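Local coordinates for protein DMATS type aromatic prenyltransferase (Micromonospora olivasterospora, PDB 6ZRY) that probably transfers a dimethylallyl group to the indole of tryptophan, at C6, as an aromatic prenyltransferase of the ABBA-barrel fold, at residues A[198-203]-A[208-213]; A[111-116]-A[145-150]. All coordinates share one frame; numbering follows the deposited sequence.

Contact 1. Residues A[198-203]-A[208-213]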
loop_
_atom_site.group_PDB
_atom_site.type_symbol
_atom_site.label_atom_id
_atom_site.label_comp_id
_atom_site.label_asym_id
_atom_site.label_seq_id
_atom_site.Cartn_x
_atom_site.Cartn_y
_atom_site.Cartn_z
ATOM N N PHE A 198 9.981 -1.157 1.448
ATOM C CA PHE A 198 10.504 -1.702 2.706
ATOM C C PHE A 198 9.676 -1.088 3.816
ATOM O O PHE A 198 9.866 0.110 4.063
ATOM C CB PHE A 198 11.996 -1.370 2.789
ATOM C CG PHE A 198 12.723 -1.933 3.978
ATOM C CD1 PHE A 198 12.628 -1.331 5.234
ATOM C CD2 PHE A 198 13.569 -3.026 3.832
ATOM C CE1 PHE A 198 13.318 -1.850 6.326
ATOM C CE2 PHE A 198 14.242 -3.545 4.926
ATOM C CZ PHE A 198 14.119 -2.956 6.165
ATOM N N ALA A 199 8.753 -1.839 4.395
ATOM C CA ALA A 199 7.697 -1.317 5.287
ATOM C C ALA A 199 7.949 -1.823 6.703
ATOM O O ALA A 199 8.190 -2.993 6.859
ATOM C CB ALA A 199 6.341 -1.706 4.778
ATOM N N VAL A 200 7.958 -0.911 7.677
ATOM C CA VAL A 200 8.100 -1.242 9.123
ATOM C C VAL A 200 7.074 -0.457 9.930
ATOM O O VAL A 200 6.624 0.632 9.469
ATOM C CB VAL A 200 9.525 -0.942 9.613
ATOM C CG1 VAL A 200 10.564 -1.804 8.897
ATOM C CG2 VAL A 200 9.851 0.524 9.476
ATOM N N ASP A 201 6.711 -0.970 11.099
ATOM C CA ASP A 201 5.913 -0.176 12.067
ATOM C C ASP A 201 6.779 1.019 12.484
ATOM O O ASP A 201 8.042 0.855 12.608
ATOM C CB ASP A 201 5.508 -1.006 13.286
ATOM C CG ASP A 201 4.656 -2.232 12.983
ATOM O OD1 ASP A 201 3.900 -2.201 12.017
ATOM O OD2 ASP A 201 4.755 -3.190 13.728
ATOM N N LEU A 202 6.174 2.180 12.685
ATOM C CA LEU A 202 6.869 3.352 13.256
ATOM C C LEU A 202 7.349 2.969 14.660
ATOM O O LEU A 202 8.502 3.253 15.000
ATOM C CB LEU A 202 5.889 4.525 13.302
ATOM C CG LEU A 202 6.456 5.831 13.844
ATOM C CD1 LEU A 202 7.644 6.296 13.026
ATOM C CD2 LEU A 202 5.397 6.903 13.880
ATOM N N HIS A 203 6.480 2.312 15.417
ATOM C CA HIS A 203 6.705 1.938 16.830
ATOM C C HIS A 203 7.507 0.633 16.888
ATOM O O HIS A 203 7.065 -0.354 16.273
ATOM C CB HIS A 203 5.364 1.812 17.557
ATOM C CG HIS A 203 5.495 1.487 18.999
ATOM N ND1 HIS A 203 6.373 2.156 19.821
ATOM C CD2 HIS A 203 4.859 0.576 19.774
ATOM C CE1 HIS A 203 6.288 1.659 21.046
ATOM N NE2 HIS A 203 5.364 0.692 21.041
ATOM N N ALA A 208 11.718 -7.464 15.827
ATOM C CA ALA A 208 11.919 -6.835 14.514
ATOM C C ALA A 208 10.968 -7.512 13.518
ATOM O O ALA A 208 10.814 -8.773 13.564
ATOM C CB ALA A 208 13.370 -6.951 14.101
ATOM N N ARG A 209 10.364 -6.724 12.659
ATOM C CA ARG A 209 9.413 -7.212 11.633
ATOM C C ARG A 209 9.456 -6.241 10.456
ATOM O O ARG A 209 9.464 -5.015 10.698
ATOM C CB ARG A 209 8.041 -7.333 12.279
ATOM C CG ARG A 209 6.897 -7.588 11.314
ATOM C CD ARG A 209 5.605 -7.699 12.111
ATOM N NE ARG A 209 5.383 -9.102 12.410
ATOM C CZ ARG A 209 4.357 -9.822 11.971
ATOM N NH1 ARG A 209 4.272 -11.104 12.291
ATOM N NH2 ARG A 209 3.409 -9.259 11.235
ATOM N N VAL A 210 9.583 -6.762 9.253
ATOM C CA VAL A 210 9.628 -5.963 7.999
ATOM C C VAL A 210 8.688 -6.609 6.986
ATOM O O VAL A 210 8.645 -7.863 6.893
ATOM C CB VAL A 210 11.048 -5.877 7.439
ATOM C CG1 VAL A 210 11.084 -5.212 6.066
ATOM C CG2 VAL A 210 12.005 -5.196 8.413
ATOM N N LYS A 211 7.968 -5.789 6.244
ATOM C CA LYS A 211 7.192 -6.252 5.100
ATOM C C LYS A 211 7.891 -5.743 3.844
ATOM O O LYS A 211 8.015 -4.523 3.705
ATOM C CB LYS A 211 5.767 -5.767 5.288
ATOM C CG LYS A 211 4.716 -6.551 4.583
ATOM C CD LYS A 211 3.348 -6.313 5.234
ATOM C CE LYS A 211 2.204 -6.315 4.259
ATOM N NZ LYS A 211 0.902 -6.130 4.962
ATOM N N LEU A 212 8.417 -6.658 3.024
ATOM C CA LEU A 212 9.084 -6.314 1.758
ATOM C C LEU A 212 8.131 -6.580 0.607
ATOM O O LEU A 212 7.617 -7.698 0.515
ATOM C CB LEU A 212 10.363 -7.136 1.621
ATOM C CG LEU A 212 11.232 -6.803 0.410
ATOM C CD1 LEU A 212 11.843 -5.419 0.517
ATOM C CD2 LEU A 212 12.317 -7.844 0.229
ATOM N N TYR A 213 7.981 -5.617 -0.278
ATOM C CA TYR A 213 7.108 -5.744 -1.462
ATOM C C TYR A 213 7.961 -5.856 -2.712
ATOM O O TYR A 213 8.871 -4.997 -2.873
ATOM C CB TYR A 213 6.205 -4.533 -1.594
ATOM C CG TYR A 213 5.136 -4.339 -0.551
ATOM C CD1 TYR A 213 5.444 -4.086 0.779
ATOM C CD2 TYR A 213 3.796 -4.259 -0.925
ATOM C CE1 TYR A 213 4.463 -3.846 1.725
ATOM C CE2 TYR A 213 2.802 -4.010 0.014
ATOM C CZ TYR A 213 3.142 -3.798 1.343
ATOM O OH TYR A 213 2.198 -3.522 2.290
HETATM O O HOH W 1 7.601 -3.462 11.911
#
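The carbonyl oxygen Ala199 O is held from the neighbouring strand by two donors of unequal strength. Lys211 N gives it a nearly straight hydrogen bond of 2.9 Å (172° at the hydrogen) that lies in the carbonyl plane, while the Val210 CA group adds a softer C-H...O contact at 3.5 Å. Ala199 N returns a bond to Lys211 O, also 2.9 Å, so Ala199 and Lys211 form an antiparallel hydrogen-bonded pair. Near the turn, direct pairing gives way to a bridging water, which accepts from Asp201 N at 2.8 Å and donates to Arg209 O at 2.7 Å.

On the face that carries Phe198, the Val210 CG1 methyl sits over the middle of the phenyl ring, 3.8 Å from its centroid and 12° off the normal, a clear CH-pi contact. Turning CG of Phe198 anti to the backbone N (chi1 -176°) helps bring the ring under that methyl. The other Val210 branch, CG2, packs against Val200 CG1 at 3.7 Å, the two valines pointing the same way. Replacing Phe198 by an alanine removes the ring, which is likely to leave Val210 CG1 without its CH-pi partner and open a gap beneath helix 159-170, whose Ala166 and Leu167 also touch the ring. The face bearing Ala199 and Lys211 also carries Tyr213, whose CE1 lies 4.2 Å from Ala199 CB. The result illustrates how a beta hairpin, strands 193-201 and 209-220, supplies two neighbouring strands of the antiparallel barrel of the ABBA prenyltransferase fold, with apolar side chains turned to the surrounding helices.

Contact 2. Residues A[111-116]-A[145-150]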
loop_
_atom_site.group_PDB
_atom_site.type_symbol
_atom_site.label_atom_id
_atom_site.label_comp_id
_atom_site.label_asym_id
_atom_site.label_seq_id
_atom_site.Cartn_x
_atom_site.Cartn_y
_atom_site.Cartn_z
ATOM N N SER A 111 13.443 3.334 17.590
ATOM C CA SER A 111 14.866 2.928 17.603
ATOM C C SER A 111 15.148 1.973 16.434
ATOM O O SER A 111 16.189 2.123 15.824
ATOM C CB SER A 111 15.247 2.304 18.918
ATOM O OG SER A 111 14.729 0.997 18.986
ATOM N N ARG A 112 14.253 1.037 16.132
ATOM C CA ARG A 112 14.468 0.065 15.020
ATOM C C ARG A 112 14.517 0.820 13.691
ATOM O O ARG A 112 15.497 0.648 12.956
ATOM C CB ARG A 112 13.390 -1.023 14.983
ATOM C CG ARG A 112 13.450 -1.995 16.149
ATOM C CD ARG A 112 13.217 -3.434 15.706
ATOM N NE ARG A 112 13.296 -4.390 16.811
ATOM C CZ ARG A 112 12.354 -4.553 17.721
ATOM N NH1 ARG A 112 12.511 -5.447 18.683
ATOM N NH2 ARG A 112 11.252 -3.824 17.675
ATOM N N LEU A 113 13.522 1.670 13.420
ATOM C CA LEU A 113 13.482 2.537 12.212
ATOM C C LEU A 113 14.734 3.433 12.194
ATOM O O LEU A 113 15.419 3.496 11.146
ATOM C CB LEU A 113 12.172 3.355 12.209
ATOM C CG LEU A 113 12.040 4.389 11.091
ATOM C CD1 LEU A 113 12.022 3.709 9.718
ATOM C CD2 LEU A 113 10.797 5.256 11.271
ATOM N N ASP A 114 15.069 4.065 13.319
ATOM C CA ASP A 114 16.250 4.974 13.424
ATOM C C ASP A 114 17.529 4.212 13.068
ATOM O O ASP A 114 18.415 4.815 12.388
ATOM C CB ASP A 114 16.332 5.621 14.808
ATOM C CG ASP A 114 15.208 6.610 15.068
ATOM O OD1 ASP A 114 14.807 6.743 16.229
ATOM O OD2 ASP A 114 14.727 7.206 14.101
ATOM N N SER A 115 17.621 2.933 13.457
ATOM C CA SER A 115 18.847 2.122 13.315
ATOM C C SER A 115 19.184 1.889 11.826
ATOM O O SER A 115 20.357 1.559 11.553
ATOM C CB SER A 115 18.745 0.832 14.098
ATOM O OG SER A 115 18.059 -0.176 13.355
ATOM N N VAL A 116 18.238 2.086 10.889
ATOM C CA VAL A 116 18.489 1.816 9.432
ATOM C C VAL A 116 18.406 3.099 8.584
ATOM O O VAL A 116 18.617 2.983 7.363
ATOM C CB VAL A 116 17.520 0.754 8.884
ATOM C CG1 VAL A 116 17.771 -0.615 9.520
ATOM C CG2 VAL A 116 16.072 1.171 9.046
ATOM N N PHE A 145 0.839 3.615 12.933
ATOM C CA PHE A 145 1.621 4.220 11.851
ATOM C C PHE A 145 2.532 3.157 11.251
ATOM O O PHE A 145 3.168 2.399 12.004
ATOM C CB PHE A 145 2.403 5.403 12.396
ATOM C CG PHE A 145 1.537 6.499 12.986
ATOM C CD1 PHE A 145 1.129 6.457 14.310
ATOM C CD2 PHE A 145 1.126 7.571 12.209
ATOM C CE1 PHE A 145 0.343 7.472 14.850
ATOM C CE2 PHE A 145 0.331 8.584 12.746
ATOM C CZ PHE A 145 -0.055 8.536 14.070
ATOM N N LYS A 146 2.629 3.142 9.925
ATOM C CA LYS A 146 3.618 2.312 9.191
ATOM C C LYS A 146 4.380 3.216 8.254
ATOM O O LYS A 146 3.781 4.147 7.702
ATOM C CB LYS A 146 2.959 1.192 8.385
ATOM C CG LYS A 146 1.796 0.500 9.059
ATOM C CD LYS A 146 2.197 -0.414 10.159
ATOM C CE LYS A 146 1.043 -1.290 10.637
ATOM N NZ LYS A 146 1.512 -2.646 11.004
ATOM N N VAL A 147 5.659 2.933 8.093
ATOM C CA VAL A 147 6.594 3.703 7.240
ATOM C C VAL A 147 6.993 2.823 6.058
ATOM O O VAL A 147 7.460 1.678 6.299
ATOM C CB VAL A 147 7.808 4.150 8.057
ATOM C CG1 VAL A 147 8.786 4.953 7.219
ATOM C CG2 VAL A 147 7.359 4.921 9.285
ATOM N N TYR A 148 6.833 3.353 4.858
ATOM C CA TYR A 148 7.105 2.707 3.574
ATOM C C TYR A 148 8.331 3.380 2.971
ATOM O O TYR A 148 8.197 4.529 2.494
ATOM C CB TYR A 148 5.870 2.820 2.680
ATOM C CG TYR A 148 4.836 1.793 2.996
ATOM C CD1 TYR A 148 4.149 1.793 4.210
ATOM C CD2 TYR A 148 4.588 0.757 2.118
ATOM C CE1 TYR A 148 3.219 0.795 4.514
ATOM C CE2 TYR A 148 3.680 -0.237 2.408
ATOM C CZ TYR A 148 2.997 -0.228 3.607
ATOM O OH TYR A 148 2.107 -1.245 3.846
ATOM N N LEU A 149 9.484 2.712 3.005
ATOM C CA LEU A 149 10.745 3.267 2.468
ATOM C C LEU A 149 10.956 2.713 1.076
ATOM O O LEU A 149 10.571 1.532 0.841
ATOM C CB LEU A 149 11.906 2.909 3.387
ATOM C CG LEU A 149 11.788 3.391 4.836
ATOM C CD1 LEU A 149 12.987 2.931 5.646
ATOM C CD2 LEU A 149 11.677 4.900 4.916
ATOM N N ASN A 150 11.546 3.509 0.198
ATOM C CA ASN A 150 11.865 3.117 -1.204
ATOM C C ASN A 150 13.218 2.416 -1.198
ATOM O O ASN A 150 14.226 3.062 -0.955
ATOM C CB ASN A 150 11.885 4.319 -2.156
ATOM C CG ASN A 150 12.149 3.921 -3.594
ATOM O OD1 ASN A 150 12.207 2.731 -3.920
ATOM N ND2 ASN A 150 12.274 4.909 -4.471
#
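Leu113, on the short helix 111-114, presents both branches to the strand 145-149, and each finds a different partner. Its CD2 methyl meets Val147 CG2 at 4.0 Å, the two side chains crossing at about a right angle, and its CD1 methyl approaches Leu149 CD1 at 4.3 Å. The torsions show how one leucine serves two residues: with CG anti to the backbone N (chi1 175°) and chi2 at 63°, CD2 continues the extended line of the side chain while CD1 branches off it. Leu149 answers in a different shape, for its chi2 of 178° stretches CD1 outward to form the tip that Leu113 encounters. Val147 offers the methyl that stands beside its own backbone N, CG2, rather than CG1.

All three residues are buried, and the contact is purely apolar, made by methyl groups at ordinary van der Waals spacing. Around them, Leu202 packs on both Leu113 and Val147, while Leu99 of helix 88-106 and Met131 of strand 131-138 also touch Val147. Within the 111-116 segment, Ser115 turns its hydroxyl back along the backbone, OG donating to Arg112 O at 2.7 Å, a bond back to the carbonyl three residues earlier. Here a short helical segment packs a leucine against the outer, apolar face of strand 141-149, a small local instance of the helix-against-strand packing that surrounds the antiparallel barrel of ABBA prenyltransferases.

How the contacts relate
Strands 141-149 and 193-201 are neighbours in the barrel sheet, so contact 2 runs on across the sheet into contact 1, their centres about 7 Å apart. On the outer side, Leu202 CD1 packs on Leu113 CD2 at 3.8 Å. Asp201 OD1 and Lys146 NZ form a salt bridge of 2.6 Å between the two strands. The lumen side brings Tyr213 OH and Tyr148 OH to 2.8 Å, probably a hydrogen bond, and both tyrosine rings meet Phe197, a residue of the tryptophan pocket, edge to face. The side chain of Tyr213 lies about 5 Å from the bound tryptophan, that of Leu149, on the outer side, about 14 Å.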